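Local coordinates for protein CT_858 (Chlamydia trachomatis, PDB 3DOR) that serves as a secreted chlamydial protease, probably cleaving proteins internally as a serine-type endopeptidase, at residues B[69-74]-B[511-516]; B[260-265]-B[549-554]. All blocks are in the same frame, centred on the assembly; numbering follows the deposited sequence.

Contact 1 of 2, residues B[69-74]-B[511-516]; sequences LNDFHA and SLTGSL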
loop_
_atom_site.group_PDB
_atom_site.type_symbol
_atom_site.label_atom_id
_atom_site.label_comp_id
_atom_site.label_asym_id
_atom_site.label_seq_id
_atom_site.Cartn_x
_atom_site.Cartn_y
_atom_site.Cartn_z
ATOM N N LEU B 69 -19.908 -14.558 -3.592
ATOM C CA LEU B 69 -19.825 -13.874 -4.879
ATOM C C LEU B 69 -19.345 -14.827 -5.969
ATOM O O LEU B 69 -19.411 -14.503 -7.153
ATOM C CB LEU B 69 -18.871 -12.682 -4.788
ATOM C CG LEU B 69 -19.298 -11.492 -3.920
ATOM C CD1 LEU B 69 -18.130 -10.524 -3.762
ATOM C CD2 LEU B 69 -20.499 -10.793 -4.562
ATOM N N ASN B 70 -18.872 -16.002 -5.568
ATOM C CA ASN B 70 -18.365 -16.987 -6.527
ATOM C C ASN B 70 -17.390 -16.272 -7.484
ATOM O O ASN B 70 -17.531 -16.337 -8.700
ATOM C CB ASN B 70 -19.542 -17.610 -7.294
ATOM C CG ASN B 70 -19.185 -18.934 -7.966
ATOM O OD1 ASN B 70 -20.057 -19.772 -8.220
ATOM N ND2 ASN B 70 -17.908 -19.121 -8.264
ATOM N N ASP B 71 -16.414 -15.575 -6.902
ATOM C CA ASP B 71 -15.411 -14.807 -7.648
ATOM C C ASP B 71 -14.032 -15.258 -7.169
ATOM O O ASP B 71 -13.652 -14.977 -6.031
ATOM C CB ASP B 71 -15.589 -13.311 -7.349
ATOM C CG ASP B 71 -14.675 -12.416 -8.186
ATOM O OD1 ASP B 71 -13.551 -12.835 -8.529
ATOM O OD2 ASP B 71 -15.084 -11.268 -8.479
ATOM N N PHE B 72 -13.273 -15.949 -8.015
ATOM C CA PHE B 72 -11.957 -16.406 -7.572
ATOM C C PHE B 72 -11.065 -15.255 -7.131
ATOM O O PHE B 72 -10.123 -15.461 -6.372
ATOM C CB PHE B 72 -11.258 -17.234 -8.650
ATOM C CG PHE B 72 -11.998 -18.484 -9.017
ATOM C CD1 PHE B 72 -12.727 -18.551 -10.199
ATOM C CD2 PHE B 72 -11.997 -19.581 -8.169
ATOM C CE1 PHE B 72 -13.452 -19.703 -10.534
ATOM C CE2 PHE B 72 -12.714 -20.735 -8.493
ATOM C CZ PHE B 72 -13.442 -20.792 -9.678
ATOM N N HIS B 73 -11.370 -14.048 -7.599
ATOM C CA HIS B 73 -10.613 -12.856 -7.228
ATOM C C HIS B 73 -11.098 -12.262 -5.890
ATOM O O HIS B 73 -10.310 -11.681 -5.144
ATOM C CB HIS B 73 -10.751 -11.767 -8.304
ATOM C CG HIS B 73 -9.759 -11.862 -9.423
ATOM N ND1 HIS B 73 -8.460 -12.291 -9.240
ATOM C CD2 HIS B 73 -9.841 -11.468 -10.719
ATOM C CE1 HIS B 73 -7.787 -12.153 -10.368
ATOM N NE2 HIS B 73 -8.602 -11.653 -11.283
ATOM N N ALA B 74 -12.390 -12.386 -5.594
ATOM C CA ALA B 74 -12.943 -11.813 -4.362
ATOM C C ALA B 74 -12.785 -12.688 -3.117
ATOM O O ALA B 74 -13.221 -13.838 -3.091
ATOM C CB ALA B 74 -14.420 -11.457 -4.571
ATOM N N SER B 511 -9.870 -8.669 -1.149
ATOM C CA SER B 511 -9.577 -8.416 -2.549
ATOM C C SER B 511 -10.917 -8.417 -3.266
ATOM O O SER B 511 -11.801 -9.211 -2.938
ATOM C CB SER B 511 -8.654 -9.497 -3.117
ATOM O OG SER B 511 -9.215 -10.785 -2.950
ATOM N N LEU B 512 -11.071 -7.502 -4.221
ATOM C CA LEU B 512 -12.301 -7.370 -4.989
ATOM C C LEU B 512 -11.959 -7.214 -6.467
ATOM O O LEU B 512 -10.790 -7.087 -6.830
ATOM C CB LEU B 512 -13.100 -6.157 -4.494
ATOM C CG LEU B 512 -13.631 -6.289 -3.058
ATOM C CD1 LEU B 512 -14.203 -4.959 -2.585
ATOM C CD2 LEU B 512 -14.694 -7.395 -3.000
ATOM N N THR B 513 -12.990 -7.211 -7.308
ATOM C CA THR B 513 -12.827 -7.109 -8.757
ATOM C C THR B 513 -13.351 -5.781 -9.277
ATOM O O THR B 513 -14.520 -5.444 -9.071
ATOM C CB THR B 513 -13.565 -8.273 -9.430
ATOM O OG1 THR B 513 -13.109 -9.492 -8.836
ATOM C CG2 THR B 513 -13.303 -8.307 -10.944
ATOM N N GLY B 514 -12.482 -5.035 -9.958
ATOM C CA GLY B 514 -12.855 -3.727 -10.464
ATOM C C GLY B 514 -13.283 -3.608 -11.912
ATOM O O GLY B 514 -13.479 -2.492 -12.405
ATOM N N SER B 515 -13.431 -4.732 -12.605
ATOM C CA SER B 515 -13.853 -4.683 -14.000
ATOM C C SER B 515 -14.399 -6.016 -14.482
ATOM O O SER B 515 -14.259 -7.036 -13.812
ATOM C CB SER B 515 -12.673 -4.309 -14.889
ATOM O OG SER B 515 -11.790 -5.411 -14.982
ATOM N N LEU B 516 -15.044 -5.987 -15.644
ATOM C CA LEU B 516 -15.567 -7.196 -16.268
ATOM C C LEU B 516 -15.030 -7.223 -17.689
ATOM O O LEU B 516 -15.363 -6.363 -18.502
ATOM C CB LEU B 516 -17.095 -7.198 -16.327
ATOM C CG LEU B 516 -17.892 -7.758 -15.153
ATOM C CD1 LEU B 516 -19.371 -7.751 -15.529
ATOM C CD2 LEU B 516 -17.435 -9.178 -14.820
#

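Contact 2 of 2, residues B[260-265]-B[549-554]; sequences GFLPVI and SEYLDK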
loop_
_atom_site.group_PDB
_atom_site.type_symbol
_atom_site.label_atom_id
_atom_site.label_comp_id
_atom_site.label_asym_id
_atom_site.label_seq_id
_atom_site.Cartn_x
_atom_site.Cartn_y
_atom_site.Cartn_z
ATOM N N GLY B 260 5.739 -27.361 -13.317
ATOM C CA GLY B 260 4.477 -28.009 -13.627
ATOM C C GLY B 260 4.600 -29.498 -13.363
ATOM O O GLY B 260 5.538 -29.948 -12.682
ATOM N N PHE B 261 3.690 -30.279 -13.930
ATOM C CA PHE B 261 3.682 -31.712 -13.670
ATOM C C PHE B 261 3.747 -32.614 -14.887
ATOM O O PHE B 261 3.666 -33.829 -14.759
ATOM C CB PHE B 261 2.429 -32.043 -12.859
ATOM C CG PHE B 261 1.151 -31.591 -13.517
ATOM C CD1 PHE B 261 0.564 -32.349 -14.525
ATOM C CD2 PHE B 261 0.547 -30.400 -13.143
ATOM C CE1 PHE B 261 -0.609 -31.925 -15.149
ATOM C CE2 PHE B 261 -0.627 -29.963 -13.761
ATOM C CZ PHE B 261 -1.205 -30.731 -14.768
ATOM N N LEU B 262 3.896 -32.033 -16.067
ATOM C CA LEU B 262 3.968 -32.825 -17.283
ATOM C C LEU B 262 5.379 -33.328 -17.604
ATOM O O LEU B 262 6.357 -32.571 -17.547
ATOM C CB LEU B 262 3.445 -32.008 -18.463
ATOM C CG LEU B 262 2.016 -31.480 -18.301
ATOM C CD1 LEU B 262 1.685 -30.558 -19.453
ATOM C CD2 LEU B 262 1.037 -32.660 -18.240
ATOM N N PRO B 263 5.505 -34.628 -17.916
ATOM C CA PRO B 263 6.819 -35.192 -18.253
ATOM C C PRO B 263 7.228 -34.741 -19.659
ATOM O O PRO B 263 6.389 -34.254 -20.419
ATOM C CB PRO B 263 6.590 -36.707 -18.141
ATOM C CG PRO B 263 5.118 -36.868 -18.361
ATOM C CD PRO B 263 4.518 -35.691 -17.653
ATOM N N VAL B 264 8.505 -34.881 -20.011
ATOM C CA VAL B 264 8.958 -34.450 -21.334
ATOM C C VAL B 264 8.177 -35.174 -22.415
ATOM O O VAL B 264 7.832 -36.344 -22.262
ATOM C CB VAL B 264 10.483 -34.686 -21.531
ATOM C CG1 VAL B 264 11.254 -33.949 -20.460
ATOM C CG2 VAL B 264 10.807 -36.162 -21.474
ATOM N N ILE B 265 7.901 -34.471 -23.510
ATOM C CA ILE B 265 7.128 -35.030 -24.608
ATOM C C ILE B 265 7.915 -35.973 -25.520
ATOM O O ILE B 265 7.331 -36.714 -26.312
ATOM C CB ILE B 265 6.508 -33.890 -25.454
ATOM C CG1 ILE B 265 7.622 -33.047 -26.094
ATOM C CG2 ILE B 265 5.620 -33.021 -24.562
ATOM C CD1 ILE B 265 7.133 -31.885 -26.936
ATOM N N SER B 549 0.548 -40.241 -20.221
ATOM C CA SER B 549 0.902 -40.685 -21.558
ATOM C C SER B 549 -0.258 -40.565 -22.525
ATOM O O SER B 549 -0.050 -40.283 -23.700
ATOM C CB SER B 549 1.456 -42.127 -21.529
ATOM O OG SER B 549 0.480 -43.061 -21.110
ATOM N N GLU B 550 -1.484 -40.759 -22.048
ATOM C CA GLU B 550 -2.634 -40.631 -22.933
ATOM C C GLU B 550 -2.809 -39.164 -23.323
ATOM O O GLU B 550 -2.986 -38.836 -24.497
ATOM C CB GLU B 550 -3.904 -41.161 -22.264
ATOM C CG GLU B 550 -3.811 -42.620 -21.858
ATOM C CD GLU B 550 -5.161 -43.239 -21.532
ATOM O OE1 GLU B 550 -6.109 -42.491 -21.209
ATOM O OE2 GLU B 550 -5.263 -44.486 -21.589
ATOM N N TYR B 551 -2.759 -38.286 -22.330
ATOM C CA TYR B 551 -2.882 -36.856 -22.567
ATOM C C TYR B 551 -1.775 -36.415 -23.539
ATOM O O TYR B 551 -2.044 -35.823 -24.588
ATOM C CB TYR B 551 -2.730 -36.111 -21.240
ATOM C CG TYR B 551 -2.716 -34.599 -21.350
ATOM C CD1 TYR B 551 -3.907 -33.874 -21.438
ATOM C CD2 TYR B 551 -1.509 -33.888 -21.329
ATOM C CE1 TYR B 551 -3.903 -32.475 -21.495
ATOM C CE2 TYR B 551 -1.490 -32.490 -21.388
ATOM C CZ TYR B 551 -2.689 -31.791 -21.465
ATOM O OH TYR B 551 -2.685 -30.413 -21.466
ATOM N N LEU B 552 -0.531 -36.722 -23.192
ATOM C CA LEU B 552 0.598 -36.336 -24.037
ATOM C C LEU B 552 0.569 -36.907 -25.448
ATOM O O LEU B 552 0.890 -36.198 -26.405
ATOM C CB LEU B 552 1.923 -36.685 -23.349
ATOM C CG LEU B 552 2.271 -35.747 -22.190
ATOM C CD1 LEU B 552 3.602 -36.154 -21.556
ATOM C CD2 LEU B 552 2.341 -34.319 -22.707
ATOM N N ASP B 553 0.182 -38.172 -25.600
ATOM C CA ASP B 553 0.132 -38.752 -26.941
ATOM C C ASP B 553 -0.882 -38.012 -27.793
ATOM O O ASP B 553 -0.692 -37.838 -28.997
ATOM C CB ASP B 553 -0.238 -40.235 -26.903
ATOM C CG ASP B 553 0.898 -41.102 -26.414
ATOM O OD1 ASP B 553 2.074 -40.670 -26.510
ATOM O OD2 ASP B 553 0.608 -42.224 -25.949
ATOM N N LYS B 554 -1.962 -37.564 -27.169
ATOM C CA LYS B 554 -2.966 -36.841 -27.928
ATOM C C LYS B 554 -2.477 -35.433 -28.249
ATOM O O LYS B 554 -2.731 -34.916 -29.339
ATOM C CB LYS B 554 -4.304 -36.796 -27.176
ATOM C CG LYS B 554 -5.459 -36.399 -28.076
ATOM C CD LYS B 554 -5.130 -36.755 -29.531
ATOM C CE LYS B 554 -6.337 -37.094 -30.353
ATOM N NZ LYS B 554 -6.927 -38.397 -29.928
#

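Contact 1 of 2, residues B[69-74]-B[511-516]
Ala74 and Leu512 bring their backbones together, with CA atoms 4.5 Å apart, where the loop 69-74 runs into strand 75-78 alongside strand 507-518. Here Ala74 CA lies 3.2 Å from Ser511 O, a CA-H...O contact. Ser511 OG donates to His73 O over 2.6 Å, nearly in line with the carbonyl bond (160° at the oxygen). The other grip is Asp71. Its carboxylate, swung beside its own carbonyl carbon and opposite the backbone N (chi1 -174°), accepts from Thr513 OG1 at Asp71 OD2 across 2.7 Å, on the syn side and 24° out of the carboxylate plane. OD2 also takes a bond from Tyr22 OH, while Asp71 OD1 turns back to accept His73 N over 2.7 Å. This is an Asx turn at the loop bend just ahead of the antiparallel pairing of strand 75-78 with strand 507-518, the latter within the S41 peptidase family region, and the carboxylate ties turn to strand. Thr513 OG1 also presses on His73 CB at 3.3 Å, the two side chains crossing at about a right angle. The His73 side chain touches Val496 of strand 496-499 and Ser467. Leu512 reaches Leu17 and Leu18 of helix 2-20, and Leu512 CD2 comes to 4.4 Å from Ala74 CB.

Contact 2 of 2, residues B[260-265]-B[549-554]
Tyr551 and Leu552 are presented to the loop 260-265 by a helical turn whose shortest polar bond runs from Asp553 N to Ser549 O, 2.8 Å long. No hydrogen bond crosses between the two segments; the meeting is mostly of hydrocarbon surfaces, and Leu552 is its middle. With CG placed beside the backbone N and opposite the carbonyl carbon (chi1 -74°), and with one methyl continuing the extended chain, Leu552 directs its two branches at different residues of the loop. Leu552 CD1 meets the ring of Pro263 at CG, 3.6 Å away, and lies equally close, 3.6 Å, to Pro263 O. Leu552 CD2 instead meets Ile265 CG2 at 4.0 Å, those two side chains crossing at about a right angle. One residue earlier on the helix, Tyr551 swings its ring opposite its own backbone N (chi1 175°), and Tyr551 CE2 approaches Leu262 CD2 to 4.0 Å, obliquely to the ring. Both partners of this pair also rest on Leu460 of strand 457-461, while Ile265 packs on Ile335 and Val283, from two other strands of the mixed sheet. The loop is tied further by Ile265 N to Tyr279 OH and by Ile265 O to Lys556 NZ, farther along the same helix. The loop before strand 268-271 thus lies between helix 549-564 and the mixed sheet, consistent with the alpha/beta ClpP/crotonase-like fold assigned to the family.

In the fold
Contact 1 is largely polar and contact 2 apolar. Contact 1, whose centre lies about 11 Å from that of the chain, is only partly buried and joins a loop to a strand of an antiparallel sheet through side-chain oxygens and a backbone carbonyl. Contact 2, whose centre lies about 22 Å from that of the chain, is nonetheless largely buried, with four of six touching residues buried; it sets a loop against helix 549-564 mainly through apolar side chains, with no hydrogen bond between the segments. They share no helix or strand, and the second rests on the mixed sheet instead. The centres of contacts 1 and 2 are about 33 Å apart. The four segments alternate along the chain.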